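Local coordinates for AimR transcriptional regulator (Bacillus phage phi3T, PDB 5ZVV), which acts as a dimeric, peptide-controlled transcriptional activator of the aimX locus, steering the phage's choice between lysis and lysogeny, at residues L180-F184 / I185-F189; E312-D315 / E316-S319; E375-N378 / L379-I382. All blocks are in the same frame, centred on the assembly; numbering follows the deposited sequence.

Interaction 1 of 3, residues L180-F184 / I185-F189; sequences LPEGF and IKESF
K186 reaches back from the first turn of helix 184-203 along the loop that leads into it. With CG anti to the backbone N (chi1 -175°) and every later torsion extended, its chain runs alongside L180 CB, CD passing 3.8 Å from it, and past the carbonyl O of P181, and delivers the ammonium to acceptors of the loop. K186 NZ donates to the carbonyl O of L180 at 3.0 Å, and forms a salt bridge with E182 OE2 at 2.8 Å, meeting that oxygen from above the carboxylate plane, 41° out of it. E182 can answer because its chain bends at chi2, which turns OE2 toward the ammonium. F177 O, earlier in the same loop, is a third acceptor, so a long, flexible lysine suits a place where several loop oxygens converge. A water donates to P181 O and accepts the K186 amide, joining loop and helix. L180 turns its CD1 to the edge of the F189 ring, 4.0 Å from CD2, and the two side chains cross at about a right angle; F189 in turn meets F149 and F150 of helix 145-161. G183 adopts backbone angles at which a side chain would strike the preceding carbonyl, which accounts for glycine, and its O accepts the amide of E187 at 3.1 Å. The arrangement is that of a helix N-terminus, with G183 as N-cap, in this TPR-clan protein.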
loop_
_atom_site.group_PDB
_atom_site.type_symbol
_atom_site.label_atom_id
_atom_site.label_comp_id
_atom_site.label_asym_id
_atom_site.label_seq_id
_atom_site.Cartn_x
_atom_site.Cartn_y
_atom_site.Cartn_z
ATOM N N LEU A 180 12.040 -22.381 -8.499
ATOM C CA LEU A 180 11.268 -23.555 -8.106
ATOM C C LEU A 180 11.512 -24.692 -9.077
ATOM O O LEU A 180 11.426 -24.484 -10.296
ATOM C CB LEU A 180 9.777 -23.232 -8.070
ATOM C CG LEU A 180 9.287 -22.207 -7.054
ATOM C CD1 LEU A 180 7.800 -21.963 -7.251
ATOM C CD2 LEU A 180 9.574 -22.690 -5.646
ATOM N N PRO A 181 11.817 -25.892 -8.596
ATOM C CA PRO A 181 11.886 -27.045 -9.496
ATOM C C PRO A 181 10.503 -27.410 -10.010
ATOM O O PRO A 181 9.479 -27.114 -9.391
ATOM C CB PRO A 181 12.466 -28.156 -8.613
ATOM C CG PRO A 181 12.082 -27.760 -7.226
ATOM C CD PRO A 181 12.113 -26.258 -7.200
ATOM N N GLU A 182 10.486 -28.046 -11.176
ATOM C CA GLU A 182 9.234 -28.467 -11.785
ATOM C C GLU A 182 8.569 -29.552 -10.945
ATOM O O GLU A 182 9.238 -30.385 -10.330
ATOM C CB GLU A 182 9.478 -28.989 -13.202
ATOM C CG GLU A 182 10.238 -28.027 -14.096
ATOM C CD GLU A 182 9.441 -26.780 -14.416
ATOM O OE1 GLU A 182 8.250 -26.901 -14.776
ATOM O OE2 GLU A 182 10.008 -25.675 -14.303
ATOM N N GLY A 183 7.248 -29.541 -10.921
ATOM C CA GLY A 183 6.509 -30.600 -10.269
ATOM C C GLY A 183 5.197 -30.101 -9.693
ATOM O O GLY A 183 4.712 -29.022 -10.021
ATOM N N PHE A 184 4.641 -30.934 -8.810
ATOM C CA PHE A 184 3.311 -30.699 -8.253
ATOM C C PHE A 184 3.234 -29.365 -7.514
ATOM O O PHE A 184 2.308 -28.572 -7.732
ATOM C CB PHE A 184 2.952 -31.865 -7.329
ATOM C CG PHE A 184 1.749 -31.628 -6.476
ATOM C CD1 PHE A 184 0.476 -31.849 -6.974
ATOM C CD2 PHE A 184 1.890 -31.205 -5.164
ATOM C CE1 PHE A 184 -0.635 -31.637 -6.183
ATOM C CE2 PHE A 184 0.783 -30.992 -4.371
ATOM C CZ PHE A 184 -0.480 -31.211 -4.880
ATOM N N ILE A 185 4.200 -29.107 -6.629
ATOM C CA ILE A 185 4.178 -27.887 -5.824
ATOM C C ILE A 185 4.241 -26.652 -6.714
ATOM O O ILE A 185 3.492 -25.686 -6.513
ATOM C CB ILE A 185 5.328 -27.908 -4.799
ATOM C CG1 ILE A 185 5.064 -28.971 -3.731
ATOM C CG2 ILE A 185 5.513 -26.538 -4.162
ATOM C CD1 ILE A 185 3.855 -28.673 -2.865
ATOM N N LYS A 186 5.124 -26.668 -7.720
ATOM C CA LYS A 186 5.293 -25.497 -8.576
ATOM C C LYS A 186 4.039 -25.215 -9.394
ATOM O O LYS A 186 3.676 -24.051 -9.598
ATOM C CB LYS A 186 6.503 -25.687 -9.494
ATOM C CG LYS A 186 6.836 -24.468 -10.347
ATOM C CD LYS A 186 8.126 -24.668 -11.130
ATOM C CE LYS A 186 8.398 -23.487 -12.046
ATOM N NZ LYS A 186 9.783 -23.508 -12.584
ATOM N N GLU A 187 3.359 -26.262 -9.867
ATOM C CA GLU A 187 2.104 -26.057 -10.586
ATOM C C GLU A 187 1.015 -25.526 -9.659
ATOM O O GLU A 187 0.215 -24.665 -10.055
ATOM C CB GLU A 187 1.662 -27.361 -11.251
ATOM C CG GLU A 187 2.642 -27.878 -12.290
ATOM C CD GLU A 187 2.907 -26.865 -13.383
ATOM O OE1 GLU A 187 1.941 -26.453 -14.062
ATOM O OE2 GLU A 187 4.078 -26.469 -13.555
ATOM N N SER A 188 0.968 -26.029 -8.422
ATOM C CA SER A 188 0.003 -25.517 -7.450
ATOM C C SER A 188 0.224 -24.030 -7.194
ATOM O O SER A 188 -0.717 -23.223 -7.246
ATOM C CB SER A 188 0.108 -26.318 -6.149
ATOM O OG SER A 188 -0.988 -26.057 -5.288
ATOM N N PHE A 189 1.477 -23.647 -6.929
ATOM C CA PHE A 189 1.796 -22.239 -6.712
ATOM C C PHE A 189 1.462 -21.408 -7.942
ATOM O O PHE A 189 0.978 -20.274 -7.823
ATOM C CB PHE A 189 3.271 -22.090 -6.341
ATOM C CG PHE A 189 3.609 -22.617 -4.972
ATOM C CD1 PHE A 189 2.609 -23.048 -4.111
ATOM C CD2 PHE A 189 4.926 -22.668 -4.541
ATOM C CE1 PHE A 189 2.914 -23.528 -2.850
ATOM C CE2 PHE A 189 5.238 -23.144 -3.274
ATOM C CZ PHE A 189 4.231 -23.576 -2.430
HETATM O O HOH W 1 7.427 -28.645 -7.807
#

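Interaction 2 of 3, residues E312-D315 / E316-S319; sequences EILD and ELSS
E316 opens the second of two consecutive turns by giving its amide to the carbonyl O of E312 at 3.0 Å, while its side chain leads away, exposed, touching L294 and making a long, weak ion pair with R320. L317 follows, its amide bonded to I313 O at 2.9 Å. Its side chain, with CG anti to its own carbonyl carbon (chi1 -74°), lies beside that same oxygen and brings CD1 near two apolar neighbours: L314 CD2 at 3.9 Å and I313 CG2 at 4.1 Å. The isoleucine runs alongside it, pointing the same way, whereas L314 meets it at a slant. Branched aliphatic residues suit this face, because I313 and L317 pack on helix 291-304, and L314 and L317 on helix 324-338. S318 continues the ladder with its amide on L314 O, and folds its hydroxyl back to donate to the carbonyl O of D315, OG to O 2.8 Å. S319 does likewise one residue later, its OG lying 2.9 Å from E316 O. Small hydroxyl residues fit here, since the last turn of a helix has carbonyls with few amides left to meet them; the backbone bonds to D315 O from S318 and to E316 O from S319 are both weak. The chemistry thus implies a division of labour, with aliphatic contacts on the side that faces the neighbouring helices and serine hydroxyls supplementing backbone donors at the exposed C-terminal end.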
loop_
_atom_site.group_PDB
_atom_site.type_symbol
_atom_site.label_atom_id
_atom_site.label_comp_id
_atom_site.label_asym_id
_atom_site.label_seq_id
_atom_site.Cartn_x
_atom_site.Cartn_y
_atom_site.Cartn_z
ATOM N N GLU A 312 -37.066 -1.499 2.662
ATOM C CA GLU A 312 -36.955 -2.143 3.967
ATOM C C GLU A 312 -35.600 -2.825 4.120
ATOM O O GLU A 312 -34.913 -2.657 5.139
ATOM C CB GLU A 312 -38.097 -3.143 4.146
ATOM C CG GLU A 312 -38.294 -3.630 5.566
ATOM C CD GLU A 312 -39.650 -4.278 5.765
ATOM O OE1 GLU A 312 -40.276 -4.672 4.756
ATOM O OE2 GLU A 312 -40.094 -4.383 6.929
ATOM N N ILE A 313 -35.191 -3.589 3.103
ATOM C CA ILE A 313 -33.893 -4.258 3.156
ATOM C C ILE A 313 -32.764 -3.237 3.268
ATOM O O ILE A 313 -31.814 -3.424 4.039
ATOM C CB ILE A 313 -33.716 -5.174 1.930
ATOM C CG1 ILE A 313 -34.741 -6.309 1.964
ATOM C CG2 ILE A 313 -32.301 -5.732 1.877
ATOM C CD1 ILE A 313 -34.638 -7.257 0.792
ATOM N N LEU A 314 -32.852 -2.137 2.515
ATOM C CA LEU A 314 -31.796 -1.129 2.560
ATOM C C LEU A 314 -31.770 -0.409 3.905
ATOM O O LEU A 314 -30.694 -0.064 4.413
ATOM C CB LEU A 314 -31.971 -0.134 1.412
ATOM C CG LEU A 314 -31.849 -0.716 -0.002
ATOM C CD1 LEU A 314 -32.083 0.349 -1.059
ATOM C CD2 LEU A 314 -30.494 -1.378 -0.209
ATOM N N ASP A 315 -32.945 -0.175 4.498
ATOM C CA ASP A 315 -33.004 0.394 5.842
ATOM C C ASP A 315 -32.337 -0.526 6.853
ATOM O O ASP A 315 -31.624 -0.060 7.750
ATOM C CB ASP A 315 -34.455 0.658 6.248
ATOM C CG ASP A 315 -35.070 1.827 5.508
ATOM O OD1 ASP A 315 -34.344 2.521 4.766
ATOM O OD2 ASP A 315 -36.289 2.048 5.665
ATOM N N GLU A 316 -32.565 -1.838 6.731
ATOM C CA GLU A 316 -31.851 -2.780 7.587
ATOM C C GLU A 316 -30.352 -2.741 7.321
ATOM O O GLU A 316 -29.551 -2.905 8.249
ATOM C CB GLU A 316 -32.396 -4.196 7.382
ATOM C CG GLU A 316 -32.113 -5.162 8.532
ATOM C CD GLU A 316 -30.709 -5.747 8.501
ATOM O OE1 GLU A 316 -30.109 -5.810 7.408
ATOM O OE2 GLU A 316 -30.205 -6.144 9.575
ATOM N N LEU A 317 -29.954 -2.514 6.067
ATOM C CA LEU A 317 -28.534 -2.503 5.729
ATOM C C LEU A 317 -27.824 -1.267 6.266
ATOM O O LEU A 317 -26.624 -1.325 6.555
ATOM C CB LEU A 317 -28.354 -2.597 4.212
ATOM C CG LEU A 317 -28.624 -3.970 3.596
ATOM C CD1 LEU A 317 -28.627 -3.901 2.078
ATOM C CD2 LEU A 317 -27.592 -4.975 4.089
ATOM N N SER A 318 -28.539 -0.145 6.400
ATOM C CA SER A 318 -27.904 1.081 6.877
ATOM C C SER A 318 -27.349 0.922 8.288
ATOM O O SER A 318 -26.385 1.604 8.653
ATOM C CB SER A 318 -28.894 2.242 6.830
ATOM O OG SER A 318 -29.857 2.122 7.862
ATOM N N SER A 319 -27.942 0.041 9.093
ATOM C CA SER A 319 -27.434 -0.238 10.430
ATOM C C SER A 319 -26.372 -1.328 10.445
ATOM O O SER A 319 -25.712 -1.512 11.472
ATOM C CB SER A 319 -28.584 -0.631 11.365
ATOM O OG SER A 319 -29.209 -1.828 10.935
#

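Interaction 3 of 3, residues E375-N378 / L379-I382; sequences ELLN and LISI
S381 folds its hydroxyl back against the helix and donates from OG to the carbonyl O of N378 at 2.8 Å. Its chi1 of 66° places OG between the backbone N and the carbonyl carbon, and the bond arrives well off the C=O direction, at 120°. The same carbonyl oxygen is brushed by I382 CG1, 3.4 Å away. A small hydroxyl residue suits this last turn, where it adds a side-chain donor. Behind it stand the regular backbone bonds: S381 N to L377 O, I380 N to L376 O and L379 N to E375 O. I380 CG1 comes within 3.1 Å of L376 O, and I380 CD1 is 4.3 Å from L377 CD2. One residue earlier, L379 CD1 lies 4.3 Å from L376 CD2. The buried aliphatics suit a helix packed on two sides: L377 and I380, with S381, touch L364 of helix 361-369, while L379 meets Y345 of the second subunit and I380 packs against I380 of that subunit. At the other end of the helix, D373 accepts the amide of E375. The whole is a helix C-terminus with a serine hydroxyl returning to the carbonyl three residues back, set at the homodimer interface of AimR.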
loop_
_atom_site.group_PDB
_atom_site.type_symbol
_atom_site.label_atom_id
_atom_site.label_comp_id
_atom_site.label_asym_id
_atom_site.label_seq_id
_atom_site.Cartn_x
_atom_site.Cartn_y
_atom_site.Cartn_z
ATOM N N GLU A 375 -18.011 12.644 -21.680
ATOM C CA GLU A 375 -16.577 12.861 -21.512
ATOM C C GLU A 375 -16.220 13.078 -20.047
ATOM O O GLU A 375 -15.225 12.530 -19.553
ATOM C CB GLU A 375 -16.124 14.043 -22.369
ATOM C CG GLU A 375 -16.011 13.713 -23.848
ATOM C CD GLU A 375 -15.806 14.944 -24.708
ATOM O OE1 GLU A 375 -16.574 15.916 -24.548
ATOM O OE2 GLU A 375 -14.873 14.940 -25.538
ATOM N N LEU A 376 -17.024 13.870 -19.332
ATOM C CA LEU A 376 -16.819 14.024 -17.895
ATOM C C LEU A 376 -16.970 12.691 -17.176
ATOM O O LEU A 376 -16.197 12.380 -16.263
ATOM C CB LEU A 376 -17.795 15.056 -17.329
ATOM C CG LEU A 376 -17.659 16.479 -17.872
ATOM C CD1 LEU A 376 -18.513 17.447 -17.070
ATOM C CD2 LEU A 376 -16.202 16.916 -17.873
ATOM N N LEU A 377 -17.955 11.885 -17.582
ATOM C CA LEU A 377 -18.125 10.565 -16.985
ATOM C C LEU A 377 -16.915 9.680 -17.250
ATOM O O LEU A 377 -16.472 8.940 -16.364
ATOM C CB LEU A 377 -19.397 9.908 -17.518
ATOM C CG LEU A 377 -20.709 10.630 -17.216
ATOM C CD1 LEU A 377 -21.873 9.890 -17.846
ATOM C CD2 LEU A 377 -20.913 10.781 -15.716
ATOM N N ASN A 378 -16.363 9.744 -18.466
ATOM C CA ASN A 378 -15.166 8.971 -18.776
ATOM C C ASN A 378 -13.971 9.436 -17.956
ATOM O O ASN A 378 -13.107 8.623 -17.608
ATOM C CB ASN A 378 -14.852 9.059 -20.269
ATOM C CG ASN A 378 -15.807 8.240 -21.113
ATOM O OD1 ASN A 378 -16.305 7.201 -20.678
ATOM N ND2 ASN A 378 -16.068 8.703 -22.332
ATOM N N LEU A 379 -13.901 10.731 -17.640
ATOM C CA LEU A 379 -12.838 11.205 -16.761
ATOM C C LEU A 379 -13.046 10.733 -15.327
ATOM O O LEU A 379 -12.070 10.475 -14.613
ATOM C CB LEU A 379 -12.751 12.730 -16.814
ATOM C CG LEU A 379 -12.349 13.342 -18.158
ATOM C CD1 LEU A 379 -12.432 14.859 -18.096
ATOM C CD2 LEU A 379 -10.951 12.894 -18.564
ATOM N N ILE A 380 -14.302 10.609 -14.890
ATOM C CA ILE A 380 -14.576 10.132 -13.538
ATOM C C ILE A 380 -14.195 8.663 -13.391
ATOM O O ILE A 380 -13.710 8.246 -12.334
ATOM C CB ILE A 380 -16.055 10.370 -13.179
ATOM C CG1 ILE A 380 -16.377 11.863 -13.183
ATOM C CG2 ILE A 380 -16.387 9.772 -11.816
ATOM C CD1 ILE A 380 -17.852 12.165 -13.065
ATOM N N SER A 381 -14.384 7.862 -14.444
ATOM C CA SER A 381 -14.157 6.422 -14.349
ATOM C C SER A 381 -12.698 6.063 -14.084
ATOM O O SER A 381 -12.420 4.936 -13.661
ATOM C CB SER A 381 -14.628 5.730 -15.630
ATOM O OG SER A 381 -13.841 6.118 -16.742
ATOM N N ILE A 382 -11.768 6.981 -14.319
ATOM C CA ILE A 382 -10.357 6.688 -14.121
ATOM C C ILE A 382 -9.715 7.723 -13.202
ATOM O O ILE A 382 -9.280 7.401 -12.096
ATOM C CB ILE A 382 -9.625 6.607 -15.473
ATOM C CG1 ILE A 382 -10.010 7.788 -16.368
ATOM C CG2 ILE A 382 -9.942 5.289 -16.163
ATOM C CD1 ILE A 382 -9.079 8.976 -16.263
#

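Overall arrangement
The three contacts follow one another along the chain, each on a different helix: interaction 1 where helix 184-203 begins, interaction 2 in the last turns of helix 307-318, and interaction 3 on helix 374-380 at the C-terminus. None touches another. The centres of interactions 1 and 2 are 47 Å apart, on opposite sides of the chain's centre; the centre of interaction 3 lies 43 Å from the first and 30 Å from the second. Interactions 1 and 2 are internal to one subunit, whereas interaction 3 reaches the partner subunit. Together they sample an all-helical array from the start of one helix to the C-terminal helix that meets the partner subunit; the dimer is the active state.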